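Local coordinates for inosine-uridine preferring nucleoside hydrolase family protein (Bacillus anthracis, PDB 2C40) that belongs to the inosine-uridine preferring nucleoside hydrolase family and binds a calcium ion and alpha-D-ribofuranose in one pocket of its alpha/beta fold, at residues W150-E163 with T169-V181. Numbering follows the deposited sequence. Where two conformers were deposited one is given.
Sequences WMGGTFRTAGNVHE and TAEWNSFWDPEAV. With RIB (alpha-D-ribofuranose), chain D.
E171 swings CG trans to its backbone N (chi1 169°) and bends at chi2, which brings its carboxylate against the backbone of G152 and G153, while N160, with chi1 at 61°, turns its amide back onto the start of helix 172-176. The site is the alpha-D-ribofuranose pocket of the nucleoside hydrolase fold, at the C-terminal end of strand 145-151. E171 is the N-cap of helix 172-176: OE1 takes N173 N and OE2 takes S174 N. OE2 also accepts from S174 OG and, across the contact, from G153 N at 2.8 Å, which comes from above the carboxylate plane. N173 ND2 bonds nearly straight to M151 O (2.9 Å, 172°); RIB O3, more bent, and O of T125, a calcium ligand with D9, D14 and D247, must share its two N-H groups. N160 OD1 accepts a weak bond from W172 N, leaving ND2 to donate to RIB O5 (2.9 Å), which in turn donates to E171 OE1. V161 lays one methyl on each of two rings: CG2 sits 3.6 Å from the centroid of the W172 five-membered ring, almost on its normal, and CG1 lies over a face of F175. At the W172 edge, water 3 accepts from NE1 and donates to E163 OE2 at 2.9 Å.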
ATOM      1  N   TRP A 150     -14.843   1.371  22.976  1.00 40.58           N
ATOM      2  CA  TRP A 150     -14.241   2.381  22.137  1.00 40.26           C
ATOM      3  C   TRP A 150     -12.717   2.338  22.208  1.00 40.06           C
ATOM      4  O   TRP A 150     -12.109   2.265  23.285  1.00 38.85           O
ATOM      5  CB  TRP A 150     -14.768   3.769  22.546  1.00 40.79           C
ATOM      6  CG  TRP A 150     -14.275   4.931  21.710  1.00 40.03           C
ATOM      7  CD1 TRP A 150     -14.260   5.036  20.328  1.00 39.75           C
ATOM      8  CD2 TRP A 150     -13.716   6.137  22.210  1.00 40.66           C
ATOM      9  NE1 TRP A 150     -13.720   6.228  19.958  1.00 40.15           N
ATOM     10  CE2 TRP A 150     -13.380   6.935  21.086  1.00 38.92           C
ATOM     11  CE3 TRP A 150     -13.463   6.624  23.502  1.00 39.49           C
ATOM     12  CZ2 TRP A 150     -12.807   8.203  21.208  1.00 40.20           C
ATOM     13  CZ3 TRP A 150     -12.879   7.885  23.632  1.00 40.69           C
ATOM     14  CH2 TRP A 150     -12.540   8.654  22.479  1.00 41.06           C
ATOM     15  N   MET A 151     -12.126   2.410  21.016  1.00 40.87           N
ATOM     16  CA  MET A 151     -10.737   2.721  20.843  1.00 40.21           C
ATOM     17  C   MET A 151     -10.564   4.231  20.893  1.00 40.23           C
ATOM     18  O   MET A 151     -10.911   4.975  19.968  1.00 41.57           O
ATOM     19  CB  MET A 151     -10.216   2.164  19.508  1.00 40.33           C
ATOM     20  CG  MET A 151      -8.639   2.082  19.451  1.00 42.01           C
ATOM     21  SD  MET A 151      -7.735   3.657  19.284  1.00 43.69           S
ATOM     22  CE  MET A 151      -6.595   3.540  20.625  1.00 43.26           C
ATOM     23  N   GLY A 152     -10.003   4.704  21.975  1.00 40.75           N
ATOM     24  CA  GLY A 152      -9.737   6.132  22.122  1.00 40.96           C
ATOM     25  C   GLY A 152      -8.983   6.416  23.405  1.00 41.50           C
ATOM     26  O   GLY A 152      -8.919   5.581  24.333  1.00 40.51           O
ATOM     27  N   GLY A 153      -8.354   7.585  23.418  1.00 41.91           N
ATOM     28  CA  GLY A 153      -7.765   8.159  24.621  1.00 41.84           C
ATOM     29  C   GLY A 153      -6.396   7.617  24.934  1.00 42.25           C
ATOM     30  O   GLY A 153      -5.945   6.662  24.307  1.00 41.21           O
ATOM     31  N   THR A 154      -5.758   8.283  25.895  1.00 42.56           N
ATOM     32  CA  THR A 154      -4.533   7.824  26.537  1.00 42.94           C
ATOM     33  C   THR A 154      -4.340   8.560  27.878  1.00 43.38           C
ATOM     34  O   THR A 154      -4.779   9.725  28.060  1.00 43.83           O
ATOM     35  CB  THR A 154      -3.275   7.995  25.589  1.00 43.08           C
ATOM     36  OG1 THR A 154      -2.117   7.403  26.164  1.00 40.40           O
ATOM     37  CG2 THR A 154      -2.974   9.481  25.252  1.00 43.82           C
ATOM     38  N   PHE A 155      -3.708   7.862  28.813  1.00 42.97           N
ATOM     39  CA  PHE A 155      -3.407   8.420  30.142  1.00 43.21           C
ATOM     40  C   PHE A 155      -1.903   8.517  30.378  1.00 42.87           C
ATOM     41  O   PHE A 155      -1.478   8.927  31.444  1.00 42.71           O
ATOM     42  CB  PHE A 155      -4.149   7.650  31.263  1.00 42.08           C
ATOM     43  CG  PHE A 155      -5.666   7.659  31.093  1.00 40.32           C
ATOM     44  CD1 PHE A 155      -6.310   6.597  30.495  1.00 40.67           C
ATOM     45  CD2 PHE A 155      -6.413   8.728  31.506  1.00 39.55           C
ATOM     46  CE1 PHE A 155      -7.660   6.618  30.299  1.00 41.24           C
ATOM     47  CE2 PHE A 155      -7.783   8.770  31.318  1.00 39.74           C
ATOM     48  CZ  PHE A 155      -8.413   7.708  30.723  1.00 39.84           C
ATOM     49  N   ARG A 156      -1.114   8.226  29.349  1.00 43.19           N
ATOM     50  CA  ARG A 156       0.288   8.680  29.301  1.00 43.98           C
ATOM     51  C   ARG A 156       0.386  10.189  29.084  1.00 44.15           C
ATOM     52  O   ARG A 156      -0.564  10.836  28.615  1.00 42.81           O
ATOM     53  CB  ARG A 156       1.032   8.047  28.148  1.00 43.67           C
ATOM     54  CG  ARG A 156       1.258   6.549  28.271  1.00 44.80           C
ATOM     55  CD  ARG A 156       1.390   6.010  26.891  1.00 46.01           C
ATOM     56  NE  ARG A 156       1.955   4.682  26.784  1.00 45.84           N
ATOM     57  CZ  ARG A 156       2.031   4.028  25.628  1.00 44.92           C
ATOM     58  NH1 ARG A 156       1.563   4.576  24.530  1.00 43.81           N
ATOM     59  NH2 ARG A 156       2.557   2.808  25.572  1.00 46.83           N
ATOM     60  N   THR A 157       1.568  10.723  29.385  1.00 44.44           N
ATOM     61  CA  THR A 157       1.886  12.146  29.183  1.00 45.08           C
ATOM     62  C   THR A 157       1.891  12.619  27.717  1.00 44.92           C
ATOM     63  O   THR A 157       1.765  13.810  27.453  1.00 45.04           O
ATOM     64  CB  THR A 157       3.223  12.499  29.794  1.00 44.84           C
ATOM     65  OG1 THR A 157       4.171  11.511  29.402  1.00 45.84           O
ATOM     66  CG2 THR A 157       3.097  12.518  31.308  1.00 45.65           C
ATOM     67  N   ALA A 158       2.054  11.694  26.773  1.00 44.61           N
ATOM     68  CA  ALA A 158       1.973  12.041  25.370  1.00 44.43           C
ATOM     69  C   ALA A 158       1.167  11.036  24.604  1.00 44.10           C
ATOM     70  O   ALA A 158       1.191   9.837  24.930  1.00 43.90           O
ATOM     71  CB  ALA A 158       3.382  12.161  24.767  1.00 45.00           C
ATOM     72  N   GLY A 159       0.493  11.533  23.557  1.00 43.23           N
ATOM     73  CA  GLY A 159      -0.345  10.727  22.669  1.00 42.29           C
ATOM     74  C   GLY A 159       0.266  10.516  21.292  1.00 41.47           C
ATOM     75  O   GLY A 159       1.469  10.563  21.127  1.00 39.26           O
ATOM     76  N   ASN A 160      -0.576  10.274  20.293  1.00 41.25           N
ATOM     77  CA  ASN A 160      -0.077   9.990  18.914  1.00 41.19           C
ATOM     78  C   ASN A 160      -0.490  11.085  17.952  1.00 41.63           C
ATOM     79  O   ASN A 160      -0.280  10.985  16.708  1.00 42.93           O
ATOM     80  CB  ASN A 160      -0.603   8.668  18.421  1.00 41.37           C
ATOM     81  CG  ASN A 160      -2.137   8.638  18.358  1.00 40.93           C
ATOM     82  OD1 ASN A 160      -2.807   9.490  18.933  1.00 40.67           O
ATOM     83  ND2 ASN A 160      -2.678   7.675  17.647  1.00 37.60           N
ATOM     84  N   VAL A 161      -1.020  12.170  18.524  1.00 41.39           N
ATOM     85  CA  VAL A 161      -1.326  13.390  17.778  1.00 41.25           C
ATOM     86  C   VAL A 161      -0.130  14.363  17.838  1.00 41.52           C
ATOM     87  O   VAL A 161       0.227  14.859  18.898  1.00 41.42           O
ATOM     88  CB  VAL A 161      -2.628  14.086  18.335  1.00 40.83           C
ATOM     89  CG1 VAL A 161      -2.934  15.338  17.599  1.00 41.39           C
ATOM     90  CG2 VAL A 161      -3.813  13.196  18.183  1.00 40.72           C
ATOM     91  N   HIS A 162       0.482  14.637  16.690  1.00 42.52           N
ATOM     92  CA  HIS A 162       1.584  15.595  16.630  1.00 43.68           C
ATOM     93  C   HIS A 162       1.275  16.607  15.507  1.00 42.81           C
ATOM     94  O   HIS A 162       1.650  16.435  14.384  1.00 43.63           O
ATOM     95  CB  HIS A 162       2.943  14.858  16.588  1.00 44.34           C
ATOM     96  CG  HIS A 162       3.146  13.980  17.803  1.00 50.11           C
ATOM     97  ND1 HIS A 162       2.985  12.605  17.776  1.00 54.07           N
ATOM     98  CD2 HIS A 162       3.355  14.299  19.111  1.00 54.29           C
ATOM     99  CE1 HIS A 162       3.133  12.115  18.995  1.00 54.88           C
ATOM    100  NE2 HIS A 162       3.359  13.121  19.825  1.00 55.92           N
ATOM    101  N   GLU A 163       0.490  17.628  15.852  1.00 42.22           N
ATOM    102  CA  GLU A 163      -0.156  18.505  14.894  1.00 41.53           C
ATOM    103  C   GLU A 163      -0.118  19.952  15.338  1.00 41.34           C
ATOM    104  O   GLU A 163      -0.069  20.252  16.533  1.00 40.46           O
ATOM    105  CB  GLU A 163      -1.621  18.137  14.725  1.00 41.53           C
ATOM    106  CG  GLU A 163      -1.875  16.802  14.138  1.00 41.08           C
ATOM    107  CD  GLU A 163      -1.305  16.611  12.771  1.00 42.50           C
ATOM    108  OE1 GLU A 163      -1.255  17.568  11.949  1.00 43.71           O
ATOM    109  OE2 GLU A 163      -0.906  15.464  12.513  1.00 42.11           O
ATOM    110  N   THR A 169      -0.766  15.703  23.689  1.00 41.13           N
ATOM    111  CA  THR A 169      -1.213  14.913  24.833  1.00 40.22           C
ATOM    112  C   THR A 169      -2.455  14.068  24.543  1.00 40.59           C
ATOM    113  O   THR A 169      -2.872  13.289  25.384  1.00 40.44           O
ATOM    114  CB  THR A 169      -1.478  15.876  26.035  1.00 40.52           C
ATOM    115  OG1 THR A 169      -2.383  16.910  25.651  1.00 39.95           O
ATOM    116  CG2 THR A 169      -0.204  16.560  26.487  1.00 39.28           C
ATOM    117  N   ALA A 170      -3.054  14.218  23.359  1.00 40.71           N
ATOM    118  CA  ALA A 170      -4.281  13.507  22.989  1.00 40.81           C
ATOM    119  C   ALA A 170      -4.001  12.331  22.047  1.00 41.47           C
ATOM    120  O   ALA A 170      -2.941  12.250  21.381  1.00 41.74           O
ATOM    121  CB  ALA A 170      -5.269  14.436  22.307  1.00 41.19           C
ATOM    122  N   GLU A 171      -4.989  11.459  21.984  1.00 40.70           N
ATOM    123  CA  GLU A 171      -5.027  10.350  21.055  1.00 41.16           C
ATOM    124  C   GLU A 171      -5.956  10.771  19.903  1.00 41.23           C
ATOM    125  O   GLU A 171      -6.847  11.605  20.091  1.00 41.00           O
ATOM    126  CB  GLU A 171      -5.498   9.126  21.820  1.00 41.00           C
ATOM    127  CG  GLU A 171      -5.850   7.947  21.019  1.00 42.23           C
ATOM    128  CD  GLU A 171      -7.206   8.053  20.368  1.00 42.64           C
ATOM    129  OE1 GLU A 171      -7.267   7.469  19.282  1.00 42.77           O
ATOM    130  OE2 GLU A 171      -8.169   8.726  20.906  1.00 42.13           O
ATOM    131  N   TRP A 172      -5.715  10.231  18.697  1.00 41.35           N
ATOM    132  CA  TRP A 172      -6.385  10.675  17.465  1.00 40.30           C
ATOM    133  C   TRP A 172      -7.906  10.560  17.389  1.00 41.02           C
ATOM    134  O   TRP A 172      -8.572  11.470  16.869  1.00 40.61           O
ATOM    135  CB  TRP A 172      -5.742   9.994  16.206  1.00 40.45           C
ATOM    136  CG  TRP A 172      -4.789  10.912  15.496  1.00 40.23           C
ATOM    137  CD1 TRP A 172      -3.427  10.832  15.467  1.00 40.55           C
ATOM    138  CD2 TRP A 172      -5.137  12.099  14.793  1.00 37.53           C
ATOM    139  NE1 TRP A 172      -2.908  11.871  14.745  1.00 39.71           N
ATOM    140  CE2 TRP A 172      -3.941  12.673  14.328  1.00 41.46           C
ATOM    141  CE3 TRP A 172      -6.358  12.713  14.468  1.00 41.45           C
ATOM    142  CZ2 TRP A 172      -3.927  13.857  13.595  1.00 40.60           C
ATOM    143  CZ3 TRP A 172      -6.349  13.865  13.733  1.00 38.84           C
ATOM    144  CH2 TRP A 172      -5.141  14.432  13.302  1.00 39.89           C
ATOM    145  N   ASN A 173      -8.481   9.422  17.776  1.00 41.36           N
ATOM    146  CA  ASN A 173      -9.946   9.297  17.734  1.00 41.15           C
ATOM    147  C   ASN A 173     -10.651  10.351  18.608  1.00 41.30           C
ATOM    148  O   ASN A 173     -11.714  10.856  18.228  1.00 40.85           O
ATOM    149  CB  ASN A 173     -10.417   7.869  18.065  1.00 41.43           C
ATOM    150  CG  ASN A 173     -10.092   6.860  16.941  1.00 41.93           C
ATOM    151  OD1 ASN A 173      -9.851   7.246  15.793  1.00 44.57           O
ATOM    152  ND2 ASN A 173     -10.145   5.567  17.263  1.00 40.77           N
ATOM    153  N   SER A 174     -10.065  10.678  19.763  0.50 41.50           N
ATOM    154  CA  SER A 174     -10.561  11.764  20.608  0.50 41.88           C
ATOM    155  C   SER A 174     -10.300  13.124  19.977  0.50 41.19           C
ATOM    156  O   SER A 174     -11.198  13.949  19.886  0.50 41.74           O
ATOM    157  CB  SER A 174      -9.913  11.761  21.994  0.50 41.40           C
ATOM    158  OG  SER A 174      -9.856  10.456  22.526  0.50 45.73           O
ATOM    159  N   PHE A 175      -9.065  13.356  19.567  1.00 40.43           N
ATOM    160  CA  PHE A 175      -8.692  14.625  18.932  1.00 41.05           C
ATOM    161  C   PHE A 175      -9.571  15.005  17.712  1.00 40.85           C
ATOM    162  O   PHE A 175      -9.897  16.147  17.549  1.00 40.72           O
ATOM    163  CB  PHE A 175      -7.220  14.562  18.544  1.00 40.23           C
ATOM    164  CG  PHE A 175      -6.652  15.860  17.989  1.00 39.14           C
ATOM    165  CD1 PHE A 175      -6.562  16.982  18.794  1.00 39.22           C
ATOM    166  CD2 PHE A 175      -6.167  15.922  16.684  1.00 37.78           C
ATOM    167  CE1 PHE A 175      -6.046  18.156  18.323  1.00 37.18           C
ATOM    168  CE2 PHE A 175      -5.637  17.108  16.164  1.00 39.95           C
ATOM    169  CZ  PHE A 175      -5.546  18.227  16.977  1.00 40.64           C
ATOM    170  N   TRP A 176      -9.978  14.033  16.903  1.00 41.76           N
ATOM    171  CA  TRP A 176     -10.770  14.311  15.694  1.00 42.74           C
ATOM    172  C   TRP A 176     -12.016  15.079  16.002  1.00 42.78           C
ATOM    173  O   TRP A 176     -12.417  15.933  15.207  1.00 43.76           O
ATOM    174  CB  TRP A 176     -11.152  13.041  14.962  1.00 42.84           C
ATOM    175  CG  TRP A 176     -11.635  13.185  13.491  1.00 43.18           C
ATOM    176  CD1 TRP A 176     -10.859  13.259  12.403  1.00 43.38           C
ATOM    177  CD2 TRP A 176     -12.996  13.138  13.003  1.00 43.25           C
ATOM    178  NE1 TRP A 176     -11.605  13.342  11.278  1.00 42.11           N
ATOM    179  CE2 TRP A 176     -12.927  13.240  11.608  1.00 42.67           C
ATOM    180  CE3 TRP A 176     -14.260  13.006  13.619  1.00 43.36           C
ATOM    181  CZ2 TRP A 176     -14.054  13.198  10.786  1.00 42.21           C
ATOM    182  CZ3 TRP A 176     -15.392  13.005  12.800  1.00 42.61           C
ATOM    183  CH2 TRP A 176     -15.263  13.098  11.383  1.00 44.31           C
ATOM    184  N   ASP A 177     -12.632  14.777  17.155  1.00 43.62           N
ATOM    185  CA  ASP A 177     -13.816  15.488  17.625  1.00 42.51           C
ATOM    186  C   ASP A 177     -13.940  15.362  19.166  1.00 42.06           C
ATOM    187  O   ASP A 177     -14.621  14.440  19.689  1.00 40.74           O
ATOM    188  CB  ASP A 177     -15.045  14.918  16.935  1.00 43.20           C
ATOM    189  CG  ASP A 177     -16.275  15.743  17.197  1.00 43.69           C
ATOM    190  OD1 ASP A 177     -16.140  16.652  18.020  1.00 43.78           O
ATOM    191  OD2 ASP A 177     -17.334  15.526  16.558  1.00 41.96           O
ATOM    192  N   PRO A 178     -13.267  16.258  19.887  1.00 41.64           N
ATOM    193  CA  PRO A 178     -13.282  16.282  21.357  1.00 42.42           C
ATOM    194  C   PRO A 178     -14.646  16.541  21.978  1.00 43.01           C
ATOM    195  O   PRO A 178     -14.935  16.025  23.082  1.00 43.18           O
ATOM    196  CB  PRO A 178     -12.302  17.402  21.700  1.00 42.08           C
ATOM    197  CG  PRO A 178     -11.488  17.589  20.457  1.00 41.35           C
ATOM    198  CD  PRO A 178     -12.374  17.295  19.333  1.00 40.93           C
ATOM    199  N   GLU A 179     -15.485  17.300  21.274  1.00 42.96           N
ATOM    200  CA  GLU A 179     -16.829  17.617  21.736  1.00 43.59           C
ATOM    201  C   GLU A 179     -17.698  16.357  21.765  1.00 42.37           C
ATOM    202  O   GLU A 179     -18.488  16.162  22.681  1.00 40.84           O
ATOM    203  CB  GLU A 179     -17.419  18.705  20.854  1.00 44.13           C
ATOM    204  CG  GLU A 179     -16.627  20.002  21.067  1.00 48.82           C
ATOM    205  CD  GLU A 179     -16.903  21.110  20.054  1.00 54.35           C
ATOM    206  OE1 GLU A 179     -16.816  20.885  18.807  1.00 61.70           O
ATOM    207  OE2 GLU A 179     -17.149  22.248  20.518  1.00 58.89           O
ATOM    208  N   ALA A 180     -17.530  15.500  20.767  1.00 40.98           N
ATOM    209  CA  ALA A 180     -18.248  14.275  20.727  1.00 41.21           C
ATOM    210  C   ALA A 180     -17.904  13.390  21.913  1.00 40.98           C
ATOM    211  O   ALA A 180     -18.766  12.665  22.409  1.00 40.40           O
ATOM    212  CB  ALA A 180     -17.954  13.548  19.466  1.00 41.63           C
ATOM    213  N   VAL A 181     -16.631  13.406  22.322  1.00 40.99           N
ATOM    214  CA  VAL A 181     -16.155  12.564  23.415  1.00 40.53           C
ATOM    215  C   VAL A 181     -16.820  13.052  24.687  1.00 41.12           C
ATOM    216  O   VAL A 181     -17.371  12.240  25.468  1.00 40.48           O
ATOM    217  CB  VAL A 181     -14.619  12.563  23.577  1.00 40.51           C
ATOM    218  CG1 VAL A 181     -14.225  11.631  24.701  1.00 41.55           C
ATOM    219  CG2 VAL A 181     -13.929  12.125  22.300  1.00 39.31           C
TER
HETATM  220  O5  RIB D1312      -5.390   6.763  17.337  1.00 44.29           O
HETATM  221  C5  RIB D1312      -5.450   5.401  16.828  1.00 48.59           C
HETATM  222  C4  RIB D1312      -6.475   5.367  15.693  1.00 50.48           C
HETATM  223  O4  RIB D1312      -5.933   6.170  14.623  1.00 52.51           O
HETATM  224  C3  RIB D1312      -6.885   4.001  15.106  1.00 50.30           C
HETATM  225  O3  RIB D1312      -8.269   3.725  15.497  1.00 42.52           O
HETATM  226  C2  RIB D1312      -6.572   4.077  13.546  1.00 51.77           C
HETATM  227  O2  RIB D1312      -7.536   3.652  12.475  1.00 45.22           O
HETATM  228  C1  RIB D1312      -6.152   5.553  13.329  1.00 51.66           C
HETATM  229  O   HOH W   1      -5.030  11.871  26.293  1.00 34.21           O
HETATM  230  O   HOH W   2      -1.909  12.761  27.869  1.00 34.56           O
HETATM  231  O   HOH W   3      -0.255  13.295  14.259  1.00 26.48           O